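Local coordinates for catalase (Bacillus pumilus, PDB 4QOL), which probably breaks hydrogen peroxide down to water and oxygen at a heme iron and also reacts with phenolic substrates in a peroxidase-like way, at residues Val98-Gly103 with Asn157-Asp162; Lys7-Thr10 with Pro16-Asp19; His76-Phe81 with Pro397-Ser402. One frame throughout, in Å; residues are numbered along the deposited sequence.

Contact 1: Val98-Gly103 with Asn157-Asp162; sequences VIHPKG and NIQDPD. With ACT (acetate ion), chain J.
Gln159 CG is anti to the backbone N (chi1 -177°), and the chain runs on extended, which carries its amide across to Ile99 and His100. Ile99 CG2 comes within 4.0 Å of Gln159 NE2. The two side chains cross at about a right angle. Ile99 CG2 also lies over one face of the His100 ring. Gln159 OE1 sits at the edge of that ring, in its plane, and the ring and amide planes are 77° apart. This is packing, not a stack. The polar work of Gln159 is done by NE2, which donates to Leu150 O and to an acetate, probably from the crystallisation liquor. Gln159 NE2 to acetate OXT is 2.9 Å. With an alanine here, Leu150 O would probably lose this donor and a gap would open beside His100. Just beyond, Asp160 N-caps the next helix: Asp162 N donates to Asp160 OD1 at 3.0 Å, from above the carboxylate plane. The His100 ring also meets Phe240 of the second subunit edge-to-face. The contact thus joins the loop that follows strand 88-96 to the lead-in of helix 161-169, with the end of helix 143-150 close by.

Contact 2: Lys7-Thr10 with Pro16-Asp19; sequences KNLT and PVGD
Val17, Pro16 and Leu9 bury the most surface here. Val17 N donates to Leu9 O at 2.8 Å. The bond is nearly straight, 170° at the hydrogen, although the donor is tilted 25° from the carbonyl plane. The side chains of Leu9 and Val17 lie side by side and point the same way. Leu9 CD2 touches Val17 CG1 at 4.1 Å. The Val17 branches divide the work. CG1 is anti to the backbone N (chi1 165°) and faces the leucine. CG2 takes the place beside the backbone N and rests against the main chain, 3.7 Å from Thr10 C.

Pro16, just before it, adds a CA-H...O contact: Pro16 CA lies 3.5 Å from Leu9 O. The same carbonyl therefore receives both Val17 N and Pro16 CA. Close by, Thr10 and Pro16 form a single beta bridge, with their CA atoms 4.1 Å apart. The proline ring is met by Asn8, whose ND2 is 3.9 Å from Pro16 CG. The other end of that amide, OD1, takes a hydrogen bond from Asn396 of the fourth subunit.

The fourth subunit is the main neighbour of the contact. Leu9 packs on Asn367 of the fourth subunit, and Thr10 OG1 takes a hydrogen bond from His365 N of the same subunit. This is consistent with the interlocked arms of catalase tetramers. The contact folds the N-terminal arm back on itself, about 43 Å from the chain centre. It lies in the N-terminal loop that leads to strand 25-26.

Contact 3: His76-Phe81 with Pro397-Ser402; sequences HTRAAF and PHYKES
Arg78 reaches out to the backbone of His398, and this one side chain carries the contact. Its chain bends at chi3 (-86°), which turns the guanidinium toward the carbonyl. Arg78 NH1 donates to His398 O at 2.9 Å, nearly along the C=O axis. Arg78 NH2 reaches the same oxygen in a weaker bond of 3.3 Å. The oxygen lies at the guanidinium edge and takes both nitrogens.

The tight part is between the end of the arginine and the His398 ring. Arg78 NH2 is 3.1 Å from His398 CE1, and Arg78 CZ lies over one face of the ring. The planes are 51° apart, too steep for a parallel stack. Tyr399 closes in as well, with its CD1 3.6 Å from Arg78 NH2. Pro323 packs against both Arg78 and Tyr399.

The loose side is at Lys400. Of this residue only the carbonyl comes near, with Lys400 O 4.0 Å from Arg78 NH1. The lysine side chain starts away from Arg78, and its NZ bonds weakly to Arg413 O of the third subunit.

Between the two segments, then, a charged group is bonded to a neutral main-chain carbonyl and packed beside the His398 and Tyr399 rings, with no carboxylate in either segment meeting it. The guanidinium so near the imidazole would probably disfavour a second proton on His398.

From the N terminus, contact 2 comes first. It closes a short loop of five residues in the N-terminal arm and is finished before the others begin. Contact 3 opens next, at 76-81, between strands 60-69 and 88-96, and closes only at 397-402, after helix 331-348. Contact 1 is nested inside that long loop. It spans 53 residues, from ahead of strand 113-120 to the run into helix 161-169. Contacts 1 and 3 lie on opposite sides of the chain's centre, their centres about 41 Å apart. Within one chain, contacts 2 and 3 are about 37 Å apart at their nearest atoms. Between subunits they meet: Pro16 packs on Tyr399 of the fourth subunit.

Contact 1: Val98-Gly103 with Asn157-Asp162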
ATOM      1  N   VAL A  98     -13.999 -19.399   9.630  1.00 13.48           N
ATOM      2  CA  VAL A  98     -13.130 -18.565  10.444  1.00 14.17           C
ATOM      3  C   VAL A  98     -11.642 -18.646  10.145  1.00 14.08           C
ATOM      4  O   VAL A  98     -11.013 -17.620   9.877  1.00 14.23           O
ATOM      5  CB  VAL A  98     -13.335 -18.786  11.968  1.00 14.39           C
ATOM      6  CG1 VAL A  98     -12.368 -17.864  12.758  1.00 14.31           C
ATOM      7  CG2 VAL A  98     -14.776 -18.555  12.321  1.00 15.25           C
ATOM      8  N   ILE A  99     -11.060 -19.836  10.208  1.00 13.43           N
ATOM      9  CA  ILE A  99      -9.628 -19.973  10.372  1.00 13.99           C
ATOM     10  C   ILE A  99      -8.888 -20.056   9.029  1.00 12.85           C
ATOM     11  O   ILE A  99      -7.867 -19.430   8.864  1.00 13.46           O
ATOM     12  CB  ILE A  99      -9.293 -21.152  11.274  1.00 13.54           C
ATOM     13  CG1 ILE A  99      -9.679 -20.786  12.720  1.00 14.31           C
ATOM     14  CG2 ILE A  99      -7.818 -21.577  11.182  1.00 13.85           C
ATOM     15  CD1 ILE A  99      -8.926 -19.610  13.377  1.00 14.82           C
ATOM     16  N   HIS A 100      -9.386 -20.832   8.106  1.00 14.23           N
ATOM     17  CA  HIS A 100      -8.536 -21.160   6.945  1.00 14.61           C
ATOM     18  C   HIS A 100      -8.719 -20.083   5.859  1.00 14.14           C
ATOM     19  O   HIS A 100      -9.613 -19.254   5.946  1.00 13.68           O
ATOM     20  CB  HIS A 100      -8.763 -22.569   6.421  1.00 15.31           C
ATOM     21  CG  HIS A 100      -8.236 -23.633   7.331  1.00 16.08           C
ATOM     22  ND1 HIS A 100      -6.963 -24.148   7.244  1.00 18.10           N
ATOM     23  CD2 HIS A 100      -8.793 -24.175   8.439  1.00 16.18           C
ATOM     24  CE1 HIS A 100      -6.804 -25.063   8.185  1.00 15.82           C
ATOM     25  NE2 HIS A 100      -7.884 -25.089   8.934  1.00 19.69           N
ATOM     26  N   PRO A 101      -7.803 -20.014   4.854  1.00 14.87           N
ATOM     27  CA  PRO A 101      -7.817 -18.917   3.887  1.00 14.01           C
ATOM     28  C   PRO A 101      -8.977 -18.955   2.898  1.00 14.17           C
ATOM     29  O   PRO A 101      -9.817 -19.868   2.923  1.00 13.55           O
ATOM     30  CB  PRO A 101      -6.462 -19.078   3.132  1.00 14.90           C
ATOM     31  CG  PRO A 101      -5.596 -19.822   4.066  1.00 15.26           C
ATOM     32  CD  PRO A 101      -6.514 -20.748   4.787  1.00 16.29           C
ATOM     33  N   LYS A 102      -8.996 -17.983   1.989  0.50 15.89           N
ATOM     34  CA  LYS A 102      -9.853 -18.020   0.797  0.50 17.69           C
ATOM     35  C   LYS A 102      -9.596 -19.331   0.069  0.50 16.30           C
ATOM     36  O   LYS A 102      -8.489 -19.830   0.029  0.50 17.44           O
ATOM     37  CB  LYS A 102      -9.527 -16.833  -0.126  0.50 19.26           C
ATOM     38  CG  LYS A 102     -10.113 -15.494   0.336  0.50 21.64           C
ATOM     39  CD  LYS A 102      -9.701 -14.412  -0.655  0.50 21.70           C
ATOM     40  CE  LYS A 102     -10.308 -14.627  -2.020  0.50 23.08           C
ATOM     41  NZ  LYS A 102     -11.791 -14.414  -2.002  0.50 23.81           N
ATOM     42  N   GLY A 103     -10.627 -19.920  -0.496  0.50 15.54           N
ATOM     43  CA  GLY A 103     -10.398 -21.120  -1.215  0.50 16.09           C
ATOM     44  C   GLY A 103     -10.523 -22.340  -0.317  0.50 15.74           C
ATOM     45  O   GLY A 103     -10.627 -23.392  -0.867  0.50 16.82           O
ATOM     46  N   ASN A 157       2.441 -24.769   7.668  1.00 15.24           N
ATOM     47  CA  ASN A 157       1.163 -24.381   7.018  1.00 14.38           C
ATOM     48  C   ASN A 157       0.053 -25.401   7.142  1.00 14.42           C
ATOM     49  O   ASN A 157      -0.874 -25.416   6.299  1.00 14.55           O
ATOM     50  CB  ASN A 157       1.421 -24.070   5.492  1.00 13.77           C
ATOM     51  CG  ASN A 157       0.370 -23.205   4.881  1.00 15.25           C
ATOM     52  OD1 ASN A 157      -0.057 -23.393   3.680  1.00 17.19           O
ATOM     53  ND2 ASN A 157      -0.145 -22.295   5.688  1.00 12.17           N
ATOM     54  N   ILE A 158       0.057 -26.210   8.218  1.00 14.07           N
ATOM     55  CA  ILE A 158      -1.048 -27.156   8.487  1.00 14.52           C
ATOM     56  C   ILE A 158      -1.570 -26.939   9.895  1.00 14.42           C
ATOM     57  O   ILE A 158      -0.797 -26.759  10.817  1.00 13.68           O
ATOM     58  CB  ILE A 158      -0.584 -28.636   8.306  1.00 15.89           C
ATOM     59  CG1 ILE A 158      -0.074 -28.767   6.873  1.00 17.40           C
ATOM     60  CG2 ILE A 158      -1.757 -29.610   8.526  1.00 15.67           C
ATOM     61  CD1 ILE A 158       0.275 -30.184   6.474  1.00 19.25           C
ATOM     62  N   GLN A 159      -2.874 -26.910  10.041  1.00 13.53           N
ATOM     63  CA  GLN A 159      -3.473 -26.742  11.388  1.00 13.98           C
ATOM     64  C   GLN A 159      -3.100 -27.920  12.263  1.00 15.40           C
ATOM     65  O   GLN A 159      -3.042 -29.073  11.787  1.00 14.61           O
ATOM     66  CB  GLN A 159      -4.966 -26.617  11.317  1.00 14.71           C
ATOM     67  CG  GLN A 159      -5.627 -26.383  12.655  1.00 13.85           C
ATOM     68  CD  GLN A 159      -7.119 -26.310  12.541  1.00 15.48           C
ATOM     69  OE1 GLN A 159      -7.791 -27.245  12.058  1.00 17.82           O
ATOM     70  NE2 GLN A 159      -7.674 -25.185  12.928  1.00 14.56           N
ATOM     71  N   ASP A 160      -2.790 -27.633  13.526  1.00 13.85           N
ATOM     72  CA  ASP A 160      -2.277 -28.644  14.453  1.00 15.54           C
ATOM     73  C   ASP A 160      -3.054 -28.568  15.742  1.00 15.45           C
ATOM     74  O   ASP A 160      -2.886 -27.604  16.514  1.00 14.86           O
ATOM     75  CB  ASP A 160      -0.756 -28.445  14.686  1.00 15.90           C
ATOM     76  CG  ASP A 160      -0.147 -29.556  15.559  1.00 17.75           C
ATOM     77  OD1 ASP A 160      -0.906 -30.470  16.050  1.00 18.10           O
ATOM     78  OD2 ASP A 160       1.115 -29.530  15.772  1.00 19.39           O
ATOM     79  N   PRO A 161      -3.949 -29.547  16.001  1.00 16.46           N
ATOM     80  CA  PRO A 161      -4.644 -29.576  17.304  1.00 16.01           C
ATOM     81  C   PRO A 161      -3.757 -29.510  18.522  1.00 16.41           C
ATOM     82  O   PRO A 161      -4.184 -29.012  19.557  1.00 15.55           O
ATOM     83  CB  PRO A 161      -5.415 -30.913  17.275  1.00 18.49           C
ATOM     84  CG  PRO A 161      -5.459 -31.294  15.789  1.00 18.37           C
ATOM     85  CD  PRO A 161      -4.240 -30.748  15.175  1.00 18.12           C
ATOM     86  N   ASP A 162      -2.549 -30.026  18.476  1.00 15.84           N
ATOM     87  CA  ASP A 162      -1.687 -29.894  19.627  1.00 18.16           C
ATOM     88  C   ASP A 162      -1.408 -28.419  19.978  1.00 17.73           C
ATOM     89  O   ASP A 162      -1.256 -28.069  21.186  1.00 18.68           O
ATOM     90  CB  ASP A 162      -0.368 -30.605  19.326  1.00 20.53           C
ATOM     91  CG  ASP A 162       0.528 -30.684  20.507  1.00 26.82           C
ATOM     92  OD1 ASP A 162       0.118 -31.137  21.598  1.00 26.49           O
ATOM     93  OD2 ASP A 162       1.651 -30.155  20.402  1.00 35.68           O
TER
HETATM   94  C   ACT J 506     -11.317 -24.773  14.478  1.00 26.56           C
HETATM   95  O   ACT J 506     -12.329 -24.054  14.511  1.00 30.02           O
HETATM   96  OXT ACT J 506     -10.425 -24.573  13.592  1.00 27.27           O
HETATM   97  CH3 ACT J 506     -11.228 -25.845  15.544  1.00 29.65           C

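Contact 2: Lys7-Thr10 with Pro16-Asp19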
ATOM      1  N   LYS A   7     -20.009  -3.199 -28.659  1.00 32.27           N
ATOM      2  CA  LYS A   7     -19.155  -2.317 -27.896  1.00 28.77           C
ATOM      3  C   LYS A   7     -17.707  -2.568 -28.373  1.00 23.46           C
ATOM      4  O   LYS A   7     -17.345  -3.706 -28.641  1.00 22.50           O
ATOM      5  CB  LYS A   7     -19.302  -2.659 -26.430  1.00 30.47           C
ATOM      6  CG  LYS A   7     -20.494  -1.995 -25.765  1.00 34.59           C
ATOM      7  CD  LYS A   7     -20.655  -2.486 -24.312  1.00 37.13           C
ATOM      8  CE  LYS A   7     -22.091  -2.809 -23.945  1.00 42.28           C
ATOM      9  NZ  LYS A   7     -22.524  -4.096 -24.551  1.00 48.36           N
ATOM     10  N   ASN A   8     -16.915  -1.518 -28.496  1.00 22.22           N
ATOM     11  CA  ASN A   8     -15.500  -1.654 -28.585  1.00 21.65           C
ATOM     12  C   ASN A   8     -14.853  -2.073 -27.262  1.00 20.03           C
ATOM     13  O   ASN A   8     -15.149  -1.536 -26.217  1.00 18.74           O
ATOM     14  CB  ASN A   8     -14.795  -0.378 -29.021  1.00 21.67           C
ATOM     15  CG  ASN A   8     -15.169   0.024 -30.427  1.00 22.48           C
ATOM     16  OD1 ASN A   8     -15.249  -0.819 -31.348  1.00 22.11           O
ATOM     17  ND2 ASN A   8     -15.359   1.315 -30.610  1.00 23.26           N
ATOM     18  N   LEU A   9     -13.915  -2.991 -27.380  1.00 20.14           N
ATOM     19  CA  LEU A   9     -12.901  -3.173 -26.338  1.00 20.76           C
ATOM     20  C   LEU A   9     -11.992  -1.961 -26.361  1.00 17.98           C
ATOM     21  O   LEU A   9     -11.581  -1.568 -27.395  1.00 17.94           O
ATOM     22  CB  LEU A   9     -12.150  -4.486 -26.595  1.00 21.15           C
ATOM     23  CG  LEU A   9     -11.272  -4.920 -25.438  1.00 25.61           C
ATOM     24  CD1 LEU A   9     -12.099  -5.689 -24.433  1.00 25.10           C
ATOM     25  CD2 LEU A   9     -10.130  -5.799 -25.947  1.00 29.51           C
ATOM     26  N   THR A  10     -11.745  -1.341 -25.206  1.00 15.68           N
ATOM     27  CA  THR A  10     -10.911  -0.150 -25.132  1.00 15.61           C
ATOM     28  C   THR A  10      -9.792  -0.351 -24.102  1.00 15.05           C
ATOM     29  O   THR A  10      -9.874  -1.180 -23.220  1.00 14.83           O
ATOM     30  CB  THR A  10     -11.731   1.073 -24.730  1.00 16.26           C
ATOM     31  OG1 THR A  10     -12.086   0.989 -23.342  1.00 15.87           O
ATOM     32  CG2 THR A  10     -12.951   1.226 -25.566  1.00 15.98           C
ATOM     33  N   PRO A  16     -10.121   2.706 -28.484  1.00 17.65           N
ATOM     34  CA  PRO A  16     -10.465   1.352 -28.932  1.00 18.41           C
ATOM     35  C   PRO A  16      -9.253   0.491 -29.272  1.00 18.31           C
ATOM     36  O   PRO A  16      -8.274   0.992 -29.846  1.00 18.18           O
ATOM     37  CB  PRO A  16     -11.373   1.584 -30.149  1.00 16.96           C
ATOM     38  CG  PRO A  16     -11.916   2.990 -29.972  1.00 17.67           C
ATOM     39  CD  PRO A  16     -10.852   3.752 -29.253  1.00 17.53           C
ATOM     40  N   VAL A  17      -9.312  -0.778 -28.887  1.00 18.91           N
ATOM     41  CA  VAL A  17      -8.206  -1.668 -29.078  1.00 17.42           C
ATOM     42  C   VAL A  17      -8.276  -2.279 -30.500  1.00 18.19           C
ATOM     43  O   VAL A  17      -9.247  -2.942 -30.830  1.00 18.10           O
ATOM     44  CB  VAL A  17      -8.236  -2.775 -27.982  1.00 19.51           C
ATOM     45  CG1 VAL A  17      -7.324  -3.961 -28.317  1.00 18.81           C
ATOM     46  CG2 VAL A  17      -7.817  -2.139 -26.646  1.00 18.87           C
ATOM     47  N   GLY A  18      -7.225  -2.085 -31.284  1.00 17.50           N
ATOM     48  CA  GLY A  18      -7.167  -2.685 -32.613  1.00 18.77           C
ATOM     49  C   GLY A  18      -6.946  -4.198 -32.683  1.00 20.26           C
ATOM     50  O   GLY A  18      -7.428  -4.877 -33.617  1.00 21.09           O
ATOM     51  N   ASP A  19      -6.211  -4.735 -31.709  1.00 18.87           N
ATOM     52  CA  ASP A  19      -5.873  -6.169 -31.670  1.00 19.17           C
ATOM     53  C   ASP A  19      -5.702  -6.606 -30.210  1.00 19.82           C
ATOM     54  O   ASP A  19      -4.766  -6.184 -29.545  1.00 17.67           O
ATOM     55  CB  ASP A  19      -4.559  -6.349 -32.428  1.00 19.56           C
ATOM     56  CG  ASP A  19      -4.149  -7.829 -32.657  1.00 18.83           C
ATOM     57  OD1 ASP A  19      -4.621  -8.753 -32.005  1.00 19.51           O
ATOM     58  OD2 ASP A  19      -3.343  -8.042 -33.586  1.00 19.22           O
TER

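Contact 3: His76-Phe81 with Pro397-Ser402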
ATOM      1  N   HIS A  76     -37.816   0.037  24.433  1.00 22.60           N
ATOM      2  CA  HIS A  76     -36.501  -0.388  24.902  1.00 22.63           C
ATOM      3  C   HIS A  76     -35.321   0.193  24.157  1.00 20.73           C
ATOM      4  O   HIS A  76     -34.289   0.340  24.736  1.00 19.01           O
ATOM      5  CB  HIS A  76     -36.361  -1.896  24.829  1.00 21.78           C
ATOM      6  CG  HIS A  76     -37.512  -2.634  25.399  1.00 26.02           C
ATOM      7  ND1 HIS A  76     -37.845  -2.552  26.730  1.00 27.38           N
ATOM      8  CD2 HIS A  76     -38.405  -3.473  24.827  1.00 26.93           C
ATOM      9  CE1 HIS A  76     -38.915  -3.299  26.951  1.00 28.64           C
ATOM     10  NE2 HIS A  76     -39.263  -3.879  25.814  1.00 29.51           N
ATOM     11  N   THR A  77     -35.538   0.627  22.928  1.00 20.69           N
ATOM     12  CA  THR A  77     -34.501   1.329  22.175  1.00 18.92           C
ATOM     13  C   THR A  77     -35.062   2.351  21.225  1.00 17.91           C
ATOM     14  O   THR A  77     -36.092   2.140  20.615  1.00 17.53           O
ATOM     15  CB  THR A  77     -33.658   0.325  21.342  1.00 18.76           C
ATOM     16  OG1 THR A  77     -32.655   1.045  20.599  1.00 18.03           O
ATOM     17  CG2 THR A  77     -34.508  -0.537  20.434  1.00 19.61           C
ATOM     18  N   ARG A  78     -34.364   3.478  21.131  1.00 18.13           N
ATOM     19  CA  ARG A  78     -34.730   4.548  20.216  1.00 19.60           C
ATOM     20  C   ARG A  78     -34.236   4.279  18.795  1.00 19.73           C
ATOM     21  O   ARG A  78     -34.388   5.128  17.931  1.00 19.52           O
ATOM     22  CB  ARG A  78     -34.216   5.940  20.699  1.00 22.48           C
ATOM     23  CG  ARG A  78     -32.681   6.142  20.705  1.00 23.82           C
ATOM     24  CD  ARG A  78     -32.197   7.532  21.181  1.00 28.24           C
ATOM     25  NE  ARG A  78     -32.197   8.443  20.042  1.00 33.87           N
ATOM     26  CZ  ARG A  78     -31.468   9.547  19.897  1.00 37.57           C
ATOM     27  NH1 ARG A  78     -30.592   9.924  20.810  1.00 38.71           N
ATOM     28  NH2 ARG A  78     -31.613  10.265  18.777  1.00 39.11           N
ATOM     29  N   ALA A  79     -33.662   3.106  18.547  1.00 18.11           N
ATOM     30  CA  ALA A  79     -33.135   2.792  17.212  1.00 21.49           C
ATOM     31  C   ALA A  79     -34.222   2.997  16.164  1.00 21.40           C
ATOM     32  O   ALA A  79     -35.303   2.382  16.197  1.00 20.62           O
ATOM     33  CB  ALA A  79     -32.604   1.380  17.184  1.00 22.03           C
ATOM     34  N   ALA A  80     -33.907   3.840  15.187  1.00 20.69           N
ATOM     35  CA  ALA A  80     -34.883   4.198  14.170  1.00 19.72           C
ATOM     36  C   ALA A  80     -35.382   2.981  13.382  1.00 20.12           C
ATOM     37  O   ALA A  80     -36.600   2.859  13.137  1.00 19.14           O
ATOM     38  CB  ALA A  80     -34.302   5.252  13.228  1.00 21.32           C
ATOM     39  N   PHE A  81     -34.472   2.079  12.976  1.00 17.32           N
ATOM     40  CA  PHE A  81     -34.896   0.952  12.158  1.00 18.77           C
ATOM     41  C   PHE A  81     -35.821  -0.026  12.887  1.00 18.99           C
ATOM     42  O   PHE A  81     -36.469  -0.860  12.234  1.00 20.37           O
ATOM     43  CB  PHE A  81     -33.697   0.204  11.474  1.00 18.02           C
ATOM     44  CG  PHE A  81     -33.004  -0.813  12.356  1.00 18.78           C
ATOM     45  CD1 PHE A  81     -32.092  -0.422  13.326  1.00 17.97           C
ATOM     46  CD2 PHE A  81     -33.243  -2.167  12.183  1.00 19.88           C
ATOM     47  CE1 PHE A  81     -31.443  -1.355  14.095  1.00 19.73           C
ATOM     48  CE2 PHE A  81     -32.555  -3.118  12.917  1.00 20.34           C
ATOM     49  CZ  PHE A  81     -31.681  -2.698  13.906  1.00 20.78           C
ATOM     50  N   PRO A 397     -26.772  17.736  19.160  1.00 24.92           N
ATOM     51  CA  PRO A 397     -26.779  17.095  20.461  1.00 27.54           C
ATOM     52  C   PRO A 397     -27.950  16.149  20.713  1.00 27.64           C
ATOM     53  O   PRO A 397     -27.853  15.304  21.615  1.00 31.50           O
ATOM     54  CB  PRO A 397     -26.784  18.269  21.440  1.00 32.65           C
ATOM     55  CG  PRO A 397     -27.280  19.444  20.655  1.00 31.07           C
ATOM     56  CD  PRO A 397     -26.862  19.209  19.237  1.00 30.26           C
ATOM     57  N   HIS A 398     -28.983  16.171  19.876  1.00 27.05           N
ATOM     58  CA  HIS A 398     -30.003  15.114  19.953  1.00 26.13           C
ATOM     59  C   HIS A 398     -29.371  13.711  19.779  1.00 25.06           C
ATOM     60  O   HIS A 398     -29.978  12.726  20.168  1.00 26.56           O
ATOM     61  CB  HIS A 398     -31.104  15.280  18.915  1.00 31.49           C
ATOM     62  CG  HIS A 398     -32.227  14.275  19.055  1.00 41.18           C
ATOM     63  ND1 HIS A 398     -32.535  13.345  18.078  1.00 43.52           N
ATOM     64  CD2 HIS A 398     -33.090  14.041  20.078  1.00 44.74           C
ATOM     65  CE1 HIS A 398     -33.556  12.602  18.481  1.00 46.32           C
ATOM     66  NE2 HIS A 398     -33.908  13.001  19.695  1.00 46.24           N
ATOM     67  N   TYR A 399     -28.229  13.631  19.131  1.00 25.62           N
ATOM     68  CA  TYR A 399     -27.660  12.317  18.817  1.00 23.76           C
ATOM     69  C   TYR A 399     -26.522  11.897  19.738  1.00 26.33           C
ATOM     70  O   TYR A 399     -25.767  10.967  19.400  1.00 24.44           O
ATOM     71  CB  TYR A 399     -27.229  12.289  17.377  1.00 25.35           C
ATOM     72  CG  TYR A 399     -28.416  12.299  16.470  1.00 26.49           C
ATOM     73  CD1 TYR A 399     -29.126  11.152  16.261  1.00 29.28           C
ATOM     74  CD2 TYR A 399     -28.874  13.471  15.876  1.00 23.03           C
ATOM     75  CE1 TYR A 399     -30.234  11.136  15.457  1.00 28.17           C
ATOM     76  CE2 TYR A 399     -29.973  13.461  15.054  1.00 24.76           C
ATOM     77  CZ  TYR A 399     -30.651  12.304  14.850  1.00 27.03           C
ATOM     78  OH  TYR A 399     -31.746  12.243  14.037  1.00 28.73           O
ATOM     79  N   LYS A 400     -26.389  12.543  20.894  1.00 25.43           N
ATOM     80  CA  LYS A 400     -25.424  12.112  21.878  1.00 26.25           C
ATOM     81  C   LYS A 400     -25.760  10.692  22.336  1.00 25.99           C
ATOM     82  O   LYS A 400     -26.920  10.317  22.453  1.00 24.80           O
ATOM     83  CB  LYS A 400     -25.371  13.077  23.083  1.00 30.22           C
ATOM     84  CG  LYS A 400     -24.530  14.315  22.776  1.00 34.64           C
ATOM     85  CD  LYS A 400     -24.175  15.089  24.036  1.00 36.96           C
ATOM     86  CE  LYS A 400     -22.989  14.435  24.760  1.00 42.63           C
ATOM     87  NZ  LYS A 400     -22.661  15.141  26.044  1.00 43.68           N
ATOM     88  N   GLU A 401     -24.719   9.930  22.625  1.00 21.47           N
ATOM     89  CA  GLU A 401     -24.871   8.650  23.234  1.00 23.29           C
ATOM     90  C   GLU A 401     -25.076   8.776  24.744  1.00 20.76           C
ATOM     91  O   GLU A 401     -24.922   9.870  25.344  1.00 20.19           O
ATOM     92  CB  GLU A 401     -23.687   7.738  22.930  1.00 25.90           C
ATOM     93  CG  GLU A 401     -22.375   8.110  23.594  1.00 32.18           C
ATOM     94  CD  GLU A 401     -21.194   8.136  22.631  1.00 37.82           C
ATOM     95  OE1 GLU A 401     -20.902   7.076  22.051  1.00 42.67           O
ATOM     96  OE2 GLU A 401     -20.540   9.212  22.479  1.00 44.43           O
ATOM     97  N   SER A 402     -25.438   7.657  25.368  1.00 19.35           N
ATOM     98  CA  SER A 402     -25.640   7.600  26.811  1.00 18.90           C
ATOM     99  C   SER A 402     -24.338   7.794  27.567  1.00 19.52           C
ATOM    100  O   SER A 402     -23.262   7.766  26.946  1.00 21.54           O
ATOM    101  CB  SER A 402     -26.318   6.280  27.244  1.00 18.60           C
ATOM    102  OG  SER A 402     -25.394   5.150  27.325  1.00 20.52           O
TER